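Local coordinates for Ras GTPase-activating-like protein IQGAP3 (Homo sapiens, PDB 3ISU) that probably works as a calmodulin-binding signalling scaffold related to Ras GTPase-activating proteins, at residues Tyr27-Leu32 with Ser47-Val52; Leu38-Asp43 with Lys102-Val107; Phe65-Lys70 with Glu77-His82; Leu81-Leu86 with Phe112-Lys117. All blocks are in the same frame, centred on the assembly; numbering follows the deposited sequence. Where two conformers were deposited one is given.

In the fold
From the N terminus, strand 25-28 and helix 29-35 open contact 1, which closes at 47-52, just as strand 52-58 begins. Contact 2 starts inside that loop at strand 38-41 and closes only at 102-107, so it crosses contact 1; Ile41 packs on Ala29 between them. Nested within contact 2, contact 3 closes the hairpin of strands 64-71 and 74-82. Contact 4 starts on Leu81 and His82, where contact 3 ends, and runs to helix 107-119, crossing contact 2. Contacts 1, 3 and 4 all reach the four-stranded sheet, and contact 2 joins two strands of the three-stranded one. Tyr27 and Lys117 bring contacts 1 and 4 together.

Contact 1: Tyr27-Leu32 with Ser47-Val52; sequences YTAAQL and SHFRNV
Thr28 holds OG1 between its backbone N and carbonyl carbon (chi1 71°), which turns the hydroxyl back to its own helix and leaves CG2 against the other segment, 3.6 Å from Arg50 O. In Phe49, CG lies anti to the carbonyl carbon (chi1 -77°); the ring therefore leads off toward Leu38 and Leu44, and CB is left to meet Ala29 CB at 3.7 Å. Ala29 CB also touches Val52 CB and sits only 3.2 Å from Phe49 O, a tight fit. Ala29 N donates to Val52 O at 2.8 Å, and Ala30 N makes a weak bond of 3.3 Å to Phe49 O. Thr28 is the N-cap of helix 29-35 and forms a capping box with Gln31: OG1 accepts from Gln31 N at 3.0 Å, while Gln31 OE1 takes Thr28 N on a lone pair at 2.8 Å. With an alanine here, Gln31 N would probably lose its capping acceptor and a gap would open beside Arg50 O. The first-turn amides, which have no partner in their own helix, are thus served by the cap and by carbonyls of 47-52, and the positive end of the helix dipole probably favours those carbonyls.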
loop_
_atom_site.group_PDB
_atom_site.type_symbol
_atom_site.label_atom_id
_atom_site.label_comp_id
_atom_site.label_asym_id
_atom_site.label_seq_id
_atom_site.Cartn_x
_atom_site.Cartn_y
_atom_site.Cartn_z
ATOM N N TYR A 27 -7.237 4.208 -2.073
ATOM C CA TYR A 27 -6.554 4.885 -3.182
ATOM C C TYR A 27 -6.461 3.979 -4.382
ATOM O O TYR A 27 -6.198 2.783 -4.234
ATOM C CB TYR A 27 -5.115 5.279 -2.812
ATOM C CG TYR A 27 -5.028 6.438 -1.826
ATOM C CD1 TYR A 27 -5.463 7.697 -2.207
ATOM C CD2 TYR A 27 -4.541 6.271 -0.541
ATOM C CE1 TYR A 27 -5.412 8.798 -1.326
ATOM C CE2 TYR A 27 -4.466 7.390 0.363
ATOM C CZ TYR A 27 -4.891 8.642 -0.054
ATOM O OH TYR A 27 -4.851 9.772 0.795
ATOM N N THR A 28 -6.576 4.554 -5.569
ATOM C CA THR A 28 -6.287 3.781 -6.770
ATOM C C THR A 28 -4.776 3.748 -6.951
ATOM O O THR A 28 -4.049 4.574 -6.399
ATOM C CB THR A 28 -6.942 4.398 -8.028
ATOM O OG1 THR A 28 -6.271 5.621 -8.369
ATOM C CG2 THR A 28 -8.471 4.639 -7.817
ATOM N N ALA A 29 -4.302 2.809 -7.770
ATOM C CA ALA A 29 -2.928 2.786 -8.192
ATOM C C ALA A 29 -2.502 4.099 -8.815
ATOM O O ALA A 29 -1.386 4.535 -8.667
ATOM C CB ALA A 29 -2.697 1.592 -9.196
ATOM N N ALA A 30 -3.406 4.759 -9.545
ATOM C CA ALA A 30 -3.062 5.981 -10.195
ATOM C C ALA A 30 -2.834 7.069 -9.154
ATOM O O ALA A 30 -1.950 7.910 -9.319
ATOM C CB ALA A 30 -4.160 6.388 -11.194
ATOM N N GLN A 31 -3.653 7.087 -8.118
ATOM C CA GLN A 31 -3.456 8.057 -7.027
ATOM C C GLN A 31 -2.149 7.796 -6.297
ATOM O O GLN A 31 -1.395 8.720 -5.991
ATOM C CB GLN A 31 -4.623 8.009 -6.061
ATOM C CG GLN A 31 -5.919 8.568 -6.654
ATOM C CD GLN A 31 -7.078 8.354 -5.741
ATOM O OE1 GLN A 31 -7.364 7.249 -5.309
ATOM N NE2 GLN A 31 -7.761 9.462 -5.389
ATOM N N LEU A 32 -1.854 6.534 -6.043
ATOM C CA LEU A 32 -0.569 6.194 -5.395
ATOM C C LEU A 32 0.661 6.525 -6.264
ATOM O O LEU A 32 1.717 6.961 -5.781
ATOM C CB LEU A 32 -0.591 4.742 -4.998
ATOM C CG LEU A 32 -1.563 4.341 -3.909
ATOM C CD1 LEU A 32 -1.214 2.908 -3.584
ATOM C CD2 LEU A 32 -1.448 5.215 -2.694
ATOM N N SER A 47 -2.397 2.898 -18.008
ATOM C CA SER A 47 -3.773 3.261 -18.302
ATOM C C SER A 47 -4.789 2.476 -17.490
ATOM O O SER A 47 -5.925 2.864 -17.348
ATOM C CB SER A 47 -4.049 3.021 -19.796
ATOM O OG SER A 47 -4.020 1.612 -20.050
ATOM N N HIS A 48 -4.364 1.362 -16.915
ATOM C CA HIS A 48 -5.222 0.572 -16.087
ATOM C C HIS A 48 -5.101 0.886 -14.587
ATOM O O HIS A 48 -5.795 0.283 -13.781
ATOM C CB HIS A 48 -4.882 -0.902 -16.324
ATOM C CG HIS A 48 -5.263 -1.378 -17.692
ATOM N ND1 HIS A 48 -6.556 -1.721 -18.018
ATOM C CD2 HIS A 48 -4.527 -1.554 -18.820
ATOM C CE1 HIS A 48 -6.608 -2.082 -19.294
ATOM N NE2 HIS A 48 -5.389 -1.995 -19.803
ATOM N N PHE A 49 -4.225 1.795 -14.224
ATOM C CA PHE A 49 -3.948 2.060 -12.787
ATOM C C PHE A 49 -5.174 2.617 -12.069
ATOM O O PHE A 49 -5.336 2.389 -10.876
ATOM C CB PHE A 49 -2.770 3.022 -12.615
ATOM C CG PHE A 49 -1.394 2.392 -12.831
ATOM C CD1 PHE A 49 -1.252 1.145 -13.453
ATOM C CD2 PHE A 49 -0.264 3.081 -12.488
ATOM C CE1 PHE A 49 0.002 0.590 -13.659
ATOM C CE2 PHE A 49 0.998 2.524 -12.683
ATOM C CZ PHE A 49 1.097 1.255 -13.296
ATOM N N ARG A 50 -6.039 3.339 -12.788
ATOM C CA ARG A 50 -7.306 3.806 -12.214
ATOM C C ARG A 50 -8.186 2.649 -11.753
ATOM O O ARG A 50 -9.019 2.812 -10.890
ATOM C CB ARG A 50 -8.090 4.700 -13.200
ATOM C CG ARG A 50 -7.470 6.088 -13.458
ATOM C CD ARG A 50 -8.313 6.930 -14.452
ATOM N NE ARG A 50 -9.185 7.821 -13.726
ATOM C CZ ARG A 50 -10.349 8.283 -14.165
ATOM N NH1 ARG A 50 -10.811 7.929 -15.360
ATOM N NH2 ARG A 50 -11.041 9.103 -13.390
ATOM N N ASN A 51 -7.984 1.464 -12.313
ATOM C CA ASN A 51 -8.824 0.329 -12.006
ATOM C C ASN A 51 -8.112 -0.677 -11.118
ATOM O O ASN A 51 -8.451 -1.859 -11.106
ATOM C CB ASN A 51 -9.239 -0.360 -13.321
ATOM C CG ASN A 51 -9.994 0.579 -14.242
ATOM O OD1 ASN A 51 -9.561 0.844 -15.379
ATOM N ND2 ASN A 51 -11.117 1.107 -13.752
ATOM N N VAL A 52 -7.135 -0.207 -10.349
ATOM C CA VAL A 52 -6.533 -1.044 -9.317
ATOM C C VAL A 52 -6.785 -0.244 -8.047
ATOM O O VAL A 52 -6.399 0.920 -7.990
ATOM C CB VAL A 52 -5.020 -1.208 -9.536
ATOM C CG1 VAL A 52 -4.344 -1.853 -8.333
ATOM C CG2 VAL A 52 -4.739 -2.025 -10.796
#

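Contact 2: Leu38-Asp43 with Lys102-Val107; sequences LVEIED and KAKVNV
Glu40 and Lys104 lie side by side and point the same way, on the face of the sheet turned from the core. Glu40 carries CG between its backbone N and carbonyl carbon (chi1 76°), from where the extended chain runs along the lysine methylenes; OE2 reaches Lys104 CD at 3.7 Å, but NZ stays beyond salt-bridge distance. Across the opposite face Leu38 meets Val105 at about a right angle, its CD1 4.1 Å from Val105 CG1, and Ile41 CG1 rests on Ala103 CB; helix 29-35 packs on this side through Ala29. The strands are antiparallel, and Val39 and Glu40 together face Lys104 in a classic beta bulge. Val39 N donates to Lys104 O at 2.8 Å, and Lys104 N to Glu40 O at 2.8 Å. Beyond the strand ends, Glu42 lies across Lys102 at about a right angle, OE1 being 3.8 Å from Lys102 CG. Past it the extended lysine slants over to Asp43, where NZ meets the anti lone pair of OD2 at 2.7 Å. The side chains meeting on the face of Leu38 and Ile41 are therefore all apolar, while charged ones sit on that of Glu40 and Lys104 and beyond the strand end, where the salt bridge ties Asp43 to Lys102.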
loop_
_atom_site.group_PDB
_atom_site.type_symbol
_atom_site.label_atom_id
_atom_site.label_comp_id
_atom_site.label_asym_id
_atom_site.label_seq_id
_atom_site.Cartn_x
_atom_site.Cartn_y
_atom_site.Cartn_z
ATOM N N LEU A 38 3.482 4.490 -5.372
ATOM C CA LEU A 38 3.576 3.387 -6.315
ATOM C C LEU A 38 4.626 3.711 -7.341
ATOM O O LEU A 38 4.685 4.850 -7.798
ATOM C CB LEU A 38 2.245 3.146 -7.028
ATOM C CG LEU A 38 2.192 1.945 -7.963
ATOM C CD1 LEU A 38 2.433 0.623 -7.268
ATOM C CD2 LEU A 38 0.816 1.910 -8.689
ATOM N N VAL A 39 5.466 2.726 -7.662
ATOM C CA VAL A 39 6.571 2.881 -8.625
ATOM C C VAL A 39 6.208 2.247 -9.954
ATOM O O VAL A 39 6.390 2.876 -11.029
ATOM C CB VAL A 39 7.871 2.232 -8.061
ATOM C CG1 VAL A 39 8.963 2.154 -9.136
ATOM C CG2 VAL A 39 8.331 3.042 -6.866
ATOM N N GLU A 40 5.693 1.033 -9.886
ATOM C CA GLU A 40 5.309 0.247 -11.058
ATOM C C GLU A 40 4.408 -0.899 -10.696
ATOM O O GLU A 40 4.374 -1.363 -9.536
ATOM C CB GLU A 40 6.536 -0.312 -11.805
ATOM C CG GLU A 40 7.195 -1.486 -11.161
ATOM C CD GLU A 40 8.323 -2.139 -12.041
ATOM O OE1 GLU A 40 9.034 -1.390 -12.736
ATOM O OE2 GLU A 40 8.485 -3.395 -12.018
ATOM N N ILE A 41 3.667 -1.394 -11.689
ATOM C CA ILE A 41 2.991 -2.662 -11.566
ATOM C C ILE A 41 3.429 -3.452 -12.787
ATOM O O ILE A 41 3.096 -3.119 -13.938
ATOM C CB ILE A 41 1.443 -2.586 -11.488
ATOM C CG1 ILE A 41 0.978 -1.698 -10.304
ATOM C CG2 ILE A 41 0.898 -3.969 -11.347
ATOM C CD1 ILE A 41 -0.550 -1.515 -10.187
ATOM N N GLU A 42 4.232 -4.475 -12.546
ATOM C CA GLU A 42 4.794 -5.239 -13.645
ATOM C C GLU A 42 3.673 -5.837 -14.509
ATOM O O GLU A 42 2.705 -6.351 -13.980
ATOM C CB GLU A 42 5.705 -6.343 -13.084
ATOM C CG GLU A 42 6.828 -6.666 -13.998
ATOM C CD GLU A 42 7.549 -7.954 -13.601
ATOM O OE1 GLU A 42 7.239 -8.549 -12.514
ATOM O OE2 GLU A 42 8.406 -8.366 -14.418
ATOM N N ASP A 43 3.805 -5.723 -15.829
ATOM C CA ASP A 43 2.820 -6.257 -16.795
ATOM C C ASP A 43 1.445 -5.584 -16.720
ATOM O O ASP A 43 0.454 -6.186 -17.137
ATOM C CB ASP A 43 2.601 -7.768 -16.621
ATOM C CG ASP A 43 3.882 -8.571 -16.786
ATOM O OD1 ASP A 43 4.643 -8.265 -17.723
ATOM O OD2 ASP A 43 4.131 -9.464 -15.942
ATOM N N LYS A 102 3.668 -8.130 -8.019
ATOM C CA LYS A 102 4.074 -7.280 -9.132
ATOM C C LYS A 102 3.951 -5.778 -8.894
ATOM O O LYS A 102 4.354 -5.003 -9.761
ATOM C CB LYS A 102 3.297 -7.687 -10.383
ATOM C CG LYS A 102 3.745 -9.037 -10.982
ATOM C CD LYS A 102 3.054 -9.334 -12.309
ATOM C CE LYS A 102 3.627 -10.584 -12.974
ATOM N NZ LYS A 102 2.794 -10.976 -14.154
ATOM N N ALA A 103 3.423 -5.343 -7.754
ATOM C CA ALA A 103 3.312 -3.907 -7.475
ATOM C C ALA A 103 4.490 -3.438 -6.649
ATOM O O ALA A 103 4.664 -3.903 -5.539
ATOM C CB ALA A 103 2.012 -3.573 -6.749
ATOM N N LYS A 104 5.262 -2.504 -7.138
ATOM C CA LYS A 104 6.436 -2.051 -6.399
ATOM C C LYS A 104 6.094 -0.716 -5.799
ATOM O O LYS A 104 5.555 0.156 -6.494
ATOM C CB LYS A 104 7.648 -1.919 -7.303
ATOM C CG LYS A 104 8.312 -3.220 -7.728
ATOM C CD LYS A 104 9.607 -2.832 -8.500
ATOM C CE LYS A 104 10.618 -3.968 -8.670
ATOM N NZ LYS A 104 11.942 -3.385 -9.146
ATOM N N VAL A 105 6.350 -0.548 -4.506
ATOM C CA VAL A 105 6.017 0.674 -3.796
ATOM C C VAL A 105 7.289 1.236 -3.189
ATOM O O VAL A 105 8.192 0.446 -2.809
ATOM C CB VAL A 105 4.923 0.522 -2.715
ATOM C CG1 VAL A 105 3.577 0.189 -3.366
ATOM C CG2 VAL A 105 5.285 -0.532 -1.703
ATOM N N ASN A 106 7.382 2.556 -3.159
ATOM C CA ASN A 106 8.544 3.228 -2.604
ATOM C C ASN A 106 8.436 3.203 -1.080
ATOM O O ASN A 106 7.472 3.670 -0.524
ATOM C CB ASN A 106 8.557 4.659 -3.077
ATOM C CG ASN A 106 9.747 5.424 -2.536
ATOM O OD1 ASN A 106 9.628 6.102 -1.539
ATOM N ND2 ASN A 106 10.914 5.245 -3.164
ATOM N N VAL A 107 9.438 2.637 -0.412
ATOM C CA VAL A 107 9.406 2.447 1.024
ATOM C C VAL A 107 9.301 3.800 1.746
ATOM O O VAL A 107 8.471 3.963 2.642
ATOM C CB VAL A 107 10.656 1.631 1.494
ATOM C CG1 VAL A 107 10.763 1.641 3.024
ATOM C CG2 VAL A 107 10.594 0.184 0.999
#

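Contact 3: Phe65-Lys70 with Glu77-His82; sequences FEVNAK and ERFQLH
Glu66 and Gln80 form a non-hydrogen-bonded pair of the antiparallel beta hairpin built from strands 64-71 and 74-82, and their side chains run alongside each other. Followed outward, Glu66 CB first passes Gln80 OE1 at 3.7 Å. CG, anti to the backbone N (chi1 -175°), then meets Arg78 CG at 3.5 Å, and CD lies against Arg78 CD. At the tip, OE1 is shared: Gln80 NE2 donates to it at 3.2 Å from the anti side, with the amide plane turned 83° from the carboxylate, while Arg78 NE stands 3.4 Å off in a salt bridge of charges alone, the oxygen lying well out of the guanidinium plane. OE2 touches Arg78 CD. On the other face of the hairpin, Val67 runs alongside Phe79 and crosses Leu81 at a slant, its CG2 against Leu81 CD1, and Phe79 in turn meets Phe100 edge-to-face. The backbone ladder includes Val67 N to Phe79 O at 2.8 Å, nearly straight at 177°. Against the Phe79 ring, Val67 CB comes to 3.7 Å from CE2.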
loop_
_atom_site.group_PDB
_atom_site.type_symbol
_atom_site.label_atom_id
_atom_site.label_comp_id
_atom_site.label_asym_id
_atom_site.label_seq_id
_atom_site.Cartn_x
_atom_site.Cartn_y
_atom_site.Cartn_z
ATOM N N PHE A 65 -0.826 -3.053 9.534
ATOM C CA PHE A 65 -1.853 -2.532 8.640
ATOM C C PHE A 65 -2.279 -3.634 7.694
ATOM O O PHE A 65 -1.445 -4.435 7.259
ATOM C CB PHE A 65 -1.335 -1.381 7.820
ATOM C CG PHE A 65 -0.868 -0.250 8.655
ATOM C CD1 PHE A 65 -1.725 0.758 9.018
ATOM C CD2 PHE A 65 0.423 -0.229 9.125
ATOM C CE1 PHE A 65 -1.286 1.817 9.812
ATOM C CE2 PHE A 65 0.871 0.846 9.930
ATOM C CZ PHE A 65 0.022 1.843 10.278
ATOM N N GLU A 66 -3.583 -3.706 7.466
ATOM C CA GLU A 66 -4.145 -4.718 6.608
ATOM C C GLU A 66 -4.354 -4.047 5.269
ATOM O O GLU A 66 -4.948 -2.973 5.201
ATOM C CB GLU A 66 -5.451 -5.203 7.220
ATOM C CG GLU A 66 -6.077 -6.336 6.478
ATOM C CD GLU A 66 -7.154 -7.003 7.332
ATOM O OE1 GLU A 66 -6.778 -7.829 8.198
ATOM O OE2 GLU A 66 -8.350 -6.654 7.160
ATOM N N VAL A 67 -3.787 -4.638 4.220
ATOM C CA VAL A 67 -3.905 -4.105 2.872
ATOM C C VAL A 67 -4.797 -5.050 2.086
ATOM O O VAL A 67 -4.539 -6.246 2.012
ATOM C CB VAL A 67 -2.554 -3.972 2.154
ATOM C CG1 VAL A 67 -2.725 -3.265 0.812
ATOM C CG2 VAL A 67 -1.571 -3.183 3.016
ATOM N N ASN A 68 -5.866 -4.495 1.552
ATOM C CA ASN A 68 -6.753 -5.196 0.669
ATOM C C ASN A 68 -6.567 -4.503 -0.661
ATOM O O ASN A 68 -6.091 -3.330 -0.726
ATOM C CB ASN A 68 -8.188 -5.074 1.188
ATOM C CG ASN A 68 -8.482 -6.066 2.251
ATOM O OD1 ASN A 68 -8.607 -7.262 1.964
ATOM N ND2 ASN A 68 -8.586 -5.608 3.498
ATOM N N ALA A 69 -6.866 -5.224 -1.742
ATOM C CA ALA A 69 -6.767 -4.656 -3.051
ATOM C C ALA A 69 -7.717 -5.372 -4.003
ATOM O O ALA A 69 -8.089 -6.551 -3.768
ATOM C CB ALA A 69 -5.360 -4.717 -3.589
ATOM N N LYS A 70 -8.086 -4.650 -5.056
ATOM C CA LYS A 70 -8.929 -5.208 -6.129
ATOM C C LYS A 70 -8.248 -4.781 -7.392
ATOM O O LYS A 70 -8.073 -3.581 -7.618
ATOM C CB LYS A 70 -10.369 -4.677 -6.009
ATOM C CG LYS A 70 -11.367 -5.348 -6.969
ATOM N N GLU A 77 -5.894 -11.370 -2.117
ATOM C CA GLU A 77 -5.726 -11.910 -0.793
ATOM C C GLU A 77 -5.179 -10.782 0.094
ATOM O O GLU A 77 -4.230 -10.110 -0.290
ATOM C CB GLU A 77 -4.747 -13.084 -0.826
ATOM C CG GLU A 77 -4.661 -13.929 0.419
ATOM C CD GLU A 77 -5.958 -14.665 0.794
ATOM O OE1 GLU A 77 -6.840 -14.936 -0.073
ATOM O OE2 GLU A 77 -6.077 -14.999 1.980
ATOM N N ARG A 78 -5.854 -10.562 1.206
ATOM C CA ARG A 78 -5.431 -9.650 2.250
ATOM C C ARG A 78 -4.008 -9.976 2.614
ATOM O O ARG A 78 -3.648 -11.154 2.689
ATOM C CB ARG A 78 -6.245 -9.930 3.507
ATOM C CG ARG A 78 -6.939 -8.787 4.176
ATOM C CD ARG A 78 -8.065 -9.394 5.079
ATOM N NE ARG A 78 -7.481 -10.317 6.062
ATOM C CZ ARG A 78 -8.101 -11.353 6.649
ATOM N NH1 ARG A 78 -9.374 -11.644 6.390
ATOM N NH2 ARG A 78 -7.430 -12.106 7.524
ATOM N N PHE A 79 -3.206 -8.968 2.870
ATOM C CA PHE A 79 -1.969 -9.243 3.601
ATOM C C PHE A 79 -1.626 -8.071 4.546
ATOM O O PHE A 79 -2.295 -7.041 4.547
ATOM C CB PHE A 79 -0.837 -9.487 2.644
ATOM C CG PHE A 79 -0.354 -8.259 2.034
ATOM C CD1 PHE A 79 0.756 -7.614 2.560
ATOM C CD2 PHE A 79 -1.009 -7.711 0.975
ATOM C CE1 PHE A 79 1.191 -6.462 2.029
ATOM C CE2 PHE A 79 -0.562 -6.550 0.424
ATOM C CZ PHE A 79 0.533 -5.922 0.948
ATOM N N GLN A 80 -0.561 -8.271 5.301
ATOM C CA GLN A 80 -0.285 -7.480 6.485
ATOM C C GLN A 80 1.034 -6.758 6.302
ATOM O O GLN A 80 2.037 -7.396 5.921
ATOM C CB GLN A 80 -0.257 -8.384 7.702
ATOM C CG GLN A 80 -1.514 -9.236 7.956
ATOM C CD GLN A 80 -2.824 -8.456 8.071
ATOM O OE1 GLN A 80 -2.908 -7.420 8.752
ATOM N NE2 GLN A 80 -3.874 -8.976 7.419
ATOM N N LEU A 81 1.001 -5.424 6.446
ATOM C CA LEU A 81 2.195 -4.576 6.398
ATOM C C LEU A 81 2.523 -4.271 7.868
ATOM O O LEU A 81 1.630 -3.944 8.635
ATOM C CB LEU A 81 1.932 -3.234 5.694
ATOM C CG LEU A 81 2.049 -2.921 4.202
ATOM C CD1 LEU A 81 1.675 -1.476 4.010
ATOM C CD2 LEU A 81 3.495 -3.141 3.727
ATOM N N HIS A 82 3.794 -4.381 8.232
ATOM C CA HIS A 82 4.250 -4.010 9.552
ATOM C C HIS A 82 5.180 -2.810 9.427
ATOM O O HIS A 82 6.157 -2.820 8.668
ATOM C CB HIS A 82 4.945 -5.190 10.206
ATOM C CG HIS A 82 4.018 -6.318 10.508
ATOM N ND1 HIS A 82 3.317 -6.401 11.690
ATOM C CD2 HIS A 82 3.656 -7.402 9.774
ATOM C CE1 HIS A 82 2.591 -7.507 11.691
ATOM N NE2 HIS A 82 2.760 -8.120 10.532
#

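Contact 4: Leu81-Leu86 with Phe112-Lys117; sequences LHYQDL and FLLNKK
Leu114 and Leu86 make the tight part of the contact: their side chains cross at about a right angle and the two CD1 methyls meet at 3.6 Å. The same Leu114 methyl is approached more loosely by Leu81 CD1, at 4.3 Å, and by Tyr83 CD1 at the same distance. All three leucines are buried, and the layer continues beyond them, with Leu114 resting on Phe65, and Leu81 and Leu86 both touching Met97. This is the place where strand 74-82 gives way to helix 83-91, with His82 at the N-cap, and where helix 107-119 packs beside the junction. The backbones stay well apart, Tyr83 CA and Leu114 CA being 8.4 Å from each other, so side chains alone span the gap. Toward the partly exposed side the contact narrows to a single polar bridge. Tyr83 has CG anti to the backbone N (chi1 -164°), which sends the ring across to Asn115, whose amide plane is inclined 36° to it. OH donates to Asn115 OD1 at 2.5 Å, so short that the exact length is doubtful. A phenylalanine in place of Tyr83 would probably leave Asn115 OD1 without its donor and the amide freer to turn. That oxygen lies at the ring edge, near its plane, with Tyr83 CE1 3.2 Å from OD1 of Asn115.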
loop_
_atom_site.group_PDB
_atom_site.type_symbol
_atom_site.label_atom_id
_atom_site.label_comp_id
_atom_site.label_asym_id
_atom_site.label_seq_id
_atom_site.Cartn_x
_atom_site.Cartn_y
_atom_site.Cartn_z
ATOM N N LEU A 81 1.001 -5.424 6.446
ATOM C CA LEU A 81 2.195 -4.576 6.398
ATOM C C LEU A 81 2.523 -4.271 7.868
ATOM O O LEU A 81 1.630 -3.944 8.635
ATOM C CB LEU A 81 1.932 -3.234 5.694
ATOM C CG LEU A 81 2.049 -2.921 4.202
ATOM C CD1 LEU A 81 1.675 -1.476 4.010
ATOM C CD2 LEU A 81 3.495 -3.141 3.727
ATOM N N HIS A 82 3.794 -4.381 8.232
ATOM C CA HIS A 82 4.250 -4.010 9.552
ATOM C C HIS A 82 5.180 -2.810 9.427
ATOM O O HIS A 82 6.157 -2.820 8.668
ATOM C CB HIS A 82 4.945 -5.190 10.206
ATOM C CG HIS A 82 4.018 -6.318 10.508
ATOM N ND1 HIS A 82 3.317 -6.401 11.690
ATOM C CD2 HIS A 82 3.656 -7.402 9.774
ATOM C CE1 HIS A 82 2.591 -7.507 11.691
ATOM N NE2 HIS A 82 2.760 -8.120 10.532
ATOM N N TYR A 83 4.860 -1.773 10.179
ATOM C CA TYR A 83 5.623 -0.552 10.120
ATOM C C TYR A 83 7.103 -0.840 10.418
ATOM O O TYR A 83 7.991 -0.295 9.748
ATOM C CB TYR A 83 5.044 0.412 11.125
ATOM C CG TYR A 83 5.471 1.823 10.916
ATOM C CD1 TYR A 83 4.808 2.666 10.028
ATOM C CD2 TYR A 83 6.607 2.303 11.554
ATOM C CE1 TYR A 83 5.218 3.979 9.865
ATOM C CE2 TYR A 83 7.012 3.565 11.365
ATOM C CZ TYR A 83 6.323 4.406 10.551
ATOM O OH TYR A 83 6.810 5.678 10.438
ATOM N N GLN A 84 7.375 -1.739 11.368
ATOM C CA GLN A 84 8.764 -2.036 11.755
ATOM C C GLN A 84 9.553 -2.695 10.619
ATOM O O GLN A 84 10.752 -2.428 10.431
ATOM C CB GLN A 84 8.827 -2.892 13.004
ATOM C CG GLN A 84 10.282 -3.148 13.506
ATOM C CD GLN A 84 11.080 -1.893 13.904
ATOM O OE1 GLN A 84 10.516 -0.875 14.385
ATOM N NE2 GLN A 84 12.419 -1.946 13.683
ATOM N N ASP A 85 8.865 -3.491 9.800
ATOM C CA ASP A 85 9.488 -4.075 8.599
ATOM C C ASP A 85 9.857 -2.982 7.575
ATOM O O ASP A 85 10.929 -3.013 6.975
ATOM C CB ASP A 85 8.572 -5.143 7.956
ATOM C CG ASP A 85 8.409 -6.381 8.812
ATOM O OD1 ASP A 85 9.229 -6.656 9.686
ATOM O OD2 ASP A 85 7.433 -7.089 8.614
ATOM N N LEU A 86 8.973 -2.008 7.362
ATOM C CA LEU A 86 9.272 -0.888 6.507
ATOM C C LEU A 86 10.469 -0.061 7.051
ATOM O O LEU A 86 11.336 0.367 6.292
ATOM C CB LEU A 86 8.052 0.022 6.390
ATOM C CG LEU A 86 6.822 -0.602 5.728
ATOM C CD1 LEU A 86 5.681 0.415 5.780
ATOM C CD2 LEU A 86 7.157 -1.008 4.286
ATOM N N PHE A 112 5.793 7.554 4.840
ATOM C CA PHE A 112 5.221 8.887 4.956
ATOM C C PHE A 112 3.698 8.870 4.864
ATOM O O PHE A 112 3.031 9.433 5.711
ATOM C CB PHE A 112 5.811 9.776 3.898
ATOM C CG PHE A 112 5.279 11.189 3.921
ATOM C CD1 PHE A 112 5.485 11.995 5.016
ATOM C CD2 PHE A 112 4.614 11.703 2.824
ATOM C CE1 PHE A 112 5.019 13.324 5.023
ATOM C CE2 PHE A 112 4.144 13.018 2.821
ATOM C CZ PHE A 112 4.348 13.814 3.923
ATOM N N LEU A 113 3.145 8.145 3.907
ATOM C CA LEU A 113 1.683 8.026 3.815
ATOM C C LEU A 113 1.021 7.377 5.045
ATOM O O LEU A 113 0.037 7.921 5.580
ATOM C CB LEU A 113 1.297 7.238 2.576
ATOM C CG LEU A 113 -0.192 7.202 2.186
ATOM C CD1 LEU A 113 -0.706 8.564 1.713
ATOM C CD2 LEU A 113 -0.366 6.136 1.056
ATOM N N LEU A 114 1.558 6.247 5.500
ATOM C CA LEU A 114 1.105 5.626 6.733
ATOM C C LEU A 114 1.191 6.581 7.952
ATOM O O LEU A 114 0.214 6.702 8.706
ATOM C CB LEU A 114 1.845 4.324 7.010
ATOM C CG LEU A 114 1.654 3.196 5.997
ATOM C CD1 LEU A 114 2.558 2.023 6.418
ATOM C CD2 LEU A 114 0.228 2.738 5.879
ATOM N N ASN A 115 2.295 7.287 8.095
ATOM C CA ASN A 115 2.456 8.310 9.153
ATOM C C ASN A 115 1.382 9.405 9.123
ATOM O O ASN A 115 0.806 9.751 10.158
ATOM C CB ASN A 115 3.787 9.070 9.023
ATOM C CG ASN A 115 5.003 8.251 9.441
ATOM O OD1 ASN A 115 4.867 7.170 10.017
ATOM N ND2 ASN A 115 6.208 8.786 9.173
ATOM N N LYS A 116 1.210 9.996 7.945
ATOM C CA LYS A 116 0.326 11.122 7.734
ATOM C C LYS A 116 -1.114 10.719 7.980
ATOM O O LYS A 116 -1.879 11.439 8.658
ATOM C CB LYS A 116 0.483 11.624 6.307
ATOM C CG LYS A 116 -0.237 12.905 5.937
ATOM C CD LYS A 116 0.229 13.401 4.539
ATOM N N LYS A 117 -1.490 9.565 7.447
ATOM C CA LYS A 117 -2.879 9.140 7.495
ATOM C C LYS A 117 -3.264 8.407 8.805
ATOM O O LYS A 117 -4.420 8.465 9.218
ATOM C CB LYS A 117 -3.214 8.319 6.233
ATOM C CG LYS A 117 -2.887 9.057 4.905
ATOM C CD LYS A 117 -3.956 10.089 4.492
ATOM C CE LYS A 117 -3.336 11.364 3.882
ATOM N NZ LYS A 117 -4.292 12.119 2.992
#